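Local coordinates for LysR family transcriptional regulator (Vibrio vulnificus, PDB 5FHK), which probably acts as a DNA-binding transcriptional regulator of virulence genes, this chain being its regulatory, effector-binding-type domain without the DNA-binding part, at residues A[75-87]-A[143-157]. Residues are numbered along the deposited sequence; the frame is centred on the assembly and turned at random.
Sequences SVKDILVASPEYV and CSEGLGITLMPDVMI
Strands 78-82 and 149-153 run antiparallel, Ile79 pairing with Met152 and Val81 with Thr150 through two backbone hydrogen bonds each; beyond the last bridge, Asp154 N also bonds Lys77 O (2.9 Å), from above the carbonyl plane. On the face of Ile79 and Val81, Ile157 CD1 meets Val81 tip to tip, 3.7 Å from CG2, while Thr150 CG2 lies alongside that same methyl. On the other face Leu80 CD2 reaches Leu151 CD1 (3.6 Å), and Trp113 of strand 113-117 touches both leucines. With chi1 178° and chi2 78°, Leu151 CD1 rests against the Ile79 carbonyl. Farther along, Gly148 CA sits over one face of the Tyr86 ring in a CH-pi contact, 3.7 Å from the centroid, and Gly146 O approaches the ring edge; the Tyr86 hydroxyl is hydrogen-bonded to His102 ND1 and Phe103 N. Gly146 closes helix 136-144 in a Schellman motif, and Ser83 OG caps helix 84-87 by accepting from Tyr86 N (3.2 Å). One water accepts a hydrogen bond from Ser83 N and donates to Cys143 O (2.6 Å) and Gly148 O (2.9 Å). Strand bonds and, where the strands part, this water thus join the backbones in this periplasmic-binding-protein-like domain, while buried Asp78, against Pro153 CA, is salt-bridged to Arg178.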
loop_
_atom_site.group_PDB
_atom_site.type_symbol
_atom_site.label_atom_id
_atom_site.label_comp_id
_atom_site.label_asym_id
_atom_site.label_seq_id
_atom_site.Cartn_x
_atom_site.Cartn_y
_atom_site.Cartn_z
ATOM N N SER A 75 -2.328 -6.791 18.404
ATOM C CA SER A 75 -2.811 -5.462 18.708
ATOM C C SER A 75 -1.791 -4.438 18.245
ATOM O O SER A 75 -0.597 -4.719 18.094
ATOM C CB SER A 75 -3.132 -5.310 20.197
ATOM O OG SER A 75 -1.976 -5.487 20.974
ATOM N N VAL A 76 -2.289 -3.255 17.981
ATOM C CA VAL A 76 -1.480 -2.154 17.503
ATOM C C VAL A 76 -1.828 -0.930 18.333
ATOM O O VAL A 76 -2.944 -0.802 18.849
ATOM C CB VAL A 76 -1.718 -1.914 15.991
ATOM C CG1 VAL A 76 -3.027 -1.207 15.743
ATOM C CG2 VAL A 76 -0.595 -1.136 15.402
ATOM N N LYS A 77 -0.861 -0.035 18.484
ATOM C CA LYS A 77 -1.092 1.233 19.160
ATOM C C LYS A 77 -0.460 2.354 18.346
ATOM O O LYS A 77 0.706 2.260 17.957
ATOM C CB LYS A 77 -0.529 1.219 20.584
ATOM C CG LYS A 77 -0.671 2.558 21.294
ATOM C CD LYS A 77 -0.174 2.492 22.733
ATOM C CE LYS A 77 1.065 3.334 22.935
ATOM N NZ LYS A 77 2.281 2.487 22.893
ATOM N N ASP A 78 -1.223 3.409 18.101
ATOM C CA ASP A 78 -0.756 4.529 17.302
ATOM C C ASP A 78 -0.063 5.569 18.176
ATOM O O ASP A 78 -0.538 5.899 19.265
ATOM C CB ASP A 78 -1.925 5.154 16.550
ATOM C CG ASP A 78 -2.836 4.104 15.915
ATOM O OD1 ASP A 78 -2.324 3.197 15.219
ATOM O OD2 ASP A 78 -4.063 4.160 16.152
ATOM N N ILE A 79 1.064 6.086 17.679
ATOM C CA ILE A 79 1.920 7.003 18.417
ATOM C C ILE A 79 2.325 8.133 17.487
ATOM O O ILE A 79 2.347 7.985 16.262
ATOM C CB ILE A 79 3.182 6.317 18.969
ATOM C CG1 ILE A 79 4.031 5.808 17.812
ATOM C CG2 ILE A 79 2.811 5.119 19.886
ATOM C CD1 ILE A 79 5.253 5.081 18.271
ATOM N N LEU A 80 2.682 9.257 18.085
ATOM C CA LEU A 80 3.082 10.440 17.336
ATOM C C LEU A 80 4.580 10.392 17.098
ATOM O O LEU A 80 5.336 10.084 18.025
ATOM C CB LEU A 80 2.701 11.699 18.110
ATOM C CG LEU A 80 1.198 11.909 18.354
ATOM C CD1 LEU A 80 0.953 13.027 19.395
ATOM C CD2 LEU A 80 0.478 12.224 17.050
ATOM N N VAL A 81 5.006 10.663 15.854
ATOM C CA VAL A 81 6.422 10.705 15.495
ATOM C C VAL A 81 6.700 11.824 14.490
ATOM O O VAL A 81 5.790 12.391 13.883
ATOM C CB VAL A 81 6.951 9.362 14.918
ATOM C CG1 VAL A 81 6.895 8.275 15.965
ATOM C CG2 VAL A 81 6.153 8.930 13.655
ATOM N N ALA A 82 7.993 12.143 14.341
ATOM C CA ALA A 82 8.521 13.079 13.352
ATOM C C ALA A 82 10.007 12.766 13.157
ATOM O O ALA A 82 10.644 12.152 14.020
ATOM C CB ALA A 82 8.319 14.540 13.789
ATOM N N SER A 83 10.567 13.197 12.030
ATOM C CA SER A 83 11.994 12.942 11.810
ATOM C C SER A 83 12.855 13.837 12.708
ATOM O O SER A 83 12.386 14.844 13.230
ATOM C CB SER A 83 12.357 13.152 10.341
ATOM O OG SER A 83 12.567 14.523 10.062
ATOM N N PRO A 84 14.108 13.447 12.968
ATOM C CA PRO A 84 15.014 14.351 13.706
ATOM C C PRO A 84 15.198 15.692 13.025
ATOM O O PRO A 84 15.342 16.713 13.707
ATOM C CB PRO A 84 16.327 13.557 13.761
ATOM C CG PRO A 84 15.868 12.118 13.735
ATOM C CD PRO A 84 14.659 12.090 12.845
ATOM N N GLU A 85 15.179 15.732 11.694
ATOM C CA GLU A 85 15.326 17.013 11.016
ATOM C C GLU A 85 14.157 17.942 11.338
ATOM O O GLU A 85 14.351 19.141 11.551
ATOM C CB GLU A 85 15.460 16.793 9.506
ATOM C CG GLU A 85 15.691 18.069 8.696
ATOM C CD GLU A 85 15.521 17.856 7.185
ATOM O OE1 GLU A 85 14.754 16.937 6.779
ATOM O OE2 GLU A 85 16.167 18.609 6.409
ATOM N N TYR A 86 12.934 17.411 11.389
ATOM C CA TYR A 86 11.803 18.261 11.763
ATOM C C TYR A 86 11.904 18.719 13.215
ATOM O O TYR A 86 11.546 19.858 13.549
ATOM C CB TYR A 86 10.484 17.522 11.543
ATOM C CG TYR A 86 9.296 18.405 11.851
ATOM C CD1 TYR A 86 8.788 19.269 10.883
ATOM C CD2 TYR A 86 8.715 18.411 13.109
ATOM C CE1 TYR A 86 7.725 20.088 11.149
ATOM C CE2 TYR A 86 7.661 19.250 13.395
ATOM C CZ TYR A 86 7.160 20.082 12.408
ATOM O OH TYR A 86 6.076 20.903 12.676
ATOM N N VAL A 87 12.365 17.833 14.092
ATOM C CA VAL A 87 12.473 18.144 15.513
ATOM C C VAL A 87 13.521 19.224 15.760
ATOM O O VAL A 87 13.316 20.138 16.568
ATOM C CB VAL A 87 12.777 16.846 16.281
ATOM C CG1 VAL A 87 13.222 17.129 17.703
ATOM C CG2 VAL A 87 11.558 15.955 16.273
ATOM N N CYS A 143 6.742 12.129 6.449
ATOM C CA CYS A 143 7.294 12.302 7.785
ATOM C C CYS A 143 8.808 12.106 7.782
ATOM O O CYS A 143 9.553 12.926 8.337
ATOM C CB CYS A 143 6.628 11.299 8.727
ATOM S SG CYS A 143 6.970 11.491 10.483
ATOM N N SER A 144 9.279 11.012 7.163
ATOM C CA SER A 144 10.716 10.758 7.067
ATOM C C SER A 144 11.448 11.905 6.380
ATOM O O SER A 144 12.600 12.210 6.724
ATOM C CB SER A 144 10.963 9.459 6.306
ATOM O OG SER A 144 10.805 8.339 7.148
ATOM N N GLU A 145 10.795 12.571 5.440
ATOM C CA GLU A 145 11.396 13.711 4.776
ATOM C C GLU A 145 11.281 14.994 5.590
ATOM O O GLU A 145 11.654 16.062 5.100
ATOM C CB GLU A 145 10.781 13.881 3.383
ATOM C CG GLU A 145 11.486 13.028 2.315
ATOM C CD GLU A 145 12.250 13.862 1.278
ATOM O OE1 GLU A 145 12.495 13.349 0.162
ATOM O OE2 GLU A 145 12.601 15.027 1.576
ATOM N N GLY A 146 10.795 14.920 6.825
ATOM C CA GLY A 146 10.854 16.068 7.703
ATOM C C GLY A 146 9.815 17.128 7.450
ATOM O O GLY A 146 10.040 18.294 7.792
ATOM N N LEU A 147 8.664 16.753 6.897
ATOM C CA LEU A 147 7.580 17.675 6.618
ATOM C C LEU A 147 6.585 17.803 7.763
ATOM O O LEU A 147 5.663 18.616 7.665
ATOM C CB LEU A 147 6.851 17.252 5.340
ATOM C CG LEU A 147 7.647 17.295 4.025
ATOM C CD1 LEU A 147 6.876 16.587 2.903
ATOM C CD2 LEU A 147 7.994 18.743 3.607
ATOM N N GLY A 148 6.737 17.058 8.851
ATOM C CA GLY A 148 5.889 17.344 9.998
ATOM C C GLY A 148 5.613 16.111 10.845
ATOM O O GLY A 148 6.281 15.083 10.719
ATOM N N ILE A 149 4.598 16.262 11.707
ATOM C CA ILE A 149 4.185 15.279 12.708
ATOM C C ILE A 149 3.051 14.434 12.147
ATOM O O ILE A 149 2.113 14.965 11.534
ATOM C CB ILE A 149 3.723 15.990 13.995
ATOM C CG1 ILE A 149 4.878 16.734 14.683
ATOM C CG2 ILE A 149 2.998 15.012 14.948
ATOM C CD1 ILE A 149 4.392 17.795 15.569
ATOM N N THR A 150 3.116 13.124 12.366
ATOM C CA THR A 150 2.033 12.223 11.998
ATOM C C THR A 150 1.694 11.298 13.157
ATOM O O THR A 150 2.433 11.167 14.131
ATOM C CB THR A 150 2.387 11.359 10.782
ATOM O OG1 THR A 150 1.289 10.482 10.526
ATOM C CG2 THR A 150 3.635 10.519 11.084
ATOM N N LEU A 151 0.552 10.643 13.028
ATOM C CA LEU A 151 0.146 9.594 13.949
ATOM C C LEU A 151 0.135 8.285 13.175
ATOM O O LEU A 151 -0.457 8.198 12.095
ATOM C CB LEU A 151 -1.223 9.872 14.545
ATOM C CG LEU A 151 -1.682 8.743 15.469
ATOM C CD1 LEU A 151 -0.965 8.888 16.772
ATOM C CD2 LEU A 151 -3.196 8.821 15.712
ATOM N N MET A 152 0.791 7.275 13.726
ATOM C CA MET A 152 1.122 6.128 12.914
ATOM C C MET A 152 1.059 4.876 13.777
ATOM O O MET A 152 1.485 4.917 14.947
ATOM C CB MET A 152 2.520 6.312 12.319
ATOM C CG MET A 152 2.970 5.287 11.323
ATOM S SD MET A 152 2.276 5.533 9.691
ATOM C CE MET A 152 2.640 7.254 9.400
ATOM N N PRO A 153 0.533 3.766 13.251
ATOM C CA PRO A 153 0.545 2.514 14.020
ATOM C C PRO A 153 1.972 2.077 14.307
ATOM O O PRO A 153 2.786 1.940 13.387
ATOM C CB PRO A 153 -0.173 1.513 13.099
ATOM C CG PRO A 153 -0.861 2.334 12.050
ATOM C CD PRO A 153 0.010 3.568 11.892
ATOM N N ASP A 154 2.259 1.812 15.591
ATOM C CA ASP A 154 3.639 1.580 16.035
ATOM C C ASP A 154 4.321 0.451 15.268
ATOM O O ASP A 154 5.516 0.552 14.955
ATOM C CB ASP A 154 3.689 1.292 17.542
ATOM C CG ASP A 154 2.810 0.113 17.958
ATOM O OD1 ASP A 154 2.170 -0.522 17.084
ATOM O OD2 ASP A 154 2.758 -0.172 19.180
ATOM N N VAL A 155 3.588 -0.622 14.945
ATOM C CA VAL A 155 4.178 -1.739 14.200
ATOM C C VAL A 155 4.757 -1.294 12.858
ATOM O O VAL A 155 5.701 -1.908 12.350
ATOM C CB VAL A 155 3.145 -2.869 14.016
ATOM C CG1 VAL A 155 2.059 -2.467 13.022
ATOM C CG2 VAL A 155 3.837 -4.148 13.573
ATOM N N MET A 156 4.223 -0.231 12.258
ATOM C CA MET A 156 4.721 0.195 10.955
ATOM C C MET A 156 6.024 0.999 11.029
ATOM O O MET A 156 6.672 1.197 9.992
ATOM C CB MET A 156 3.666 1.035 10.235
ATOM C CG MET A 156 2.513 0.257 9.564
ATOM S SD MET A 156 1.380 1.428 8.707
ATOM C CE MET A 156 2.536 2.383 7.693
ATOM N N ILE A 157 6.424 1.470 12.209
ATOM C CA ILE A 157 7.565 2.370 12.296
ATOM C C ILE A 157 8.533 1.979 13.407
ATOM O O ILE A 157 9.379 2.789 13.806
ATOM C CB ILE A 157 7.089 3.819 12.494
ATOM C CG1 ILE A 157 6.031 3.883 13.586
ATOM C CG2 ILE A 157 6.577 4.399 11.180
ATOM C CD1 ILE A 157 5.637 5.282 13.973
HETATM O O HOH W 1 9.141 14.897 10.059
#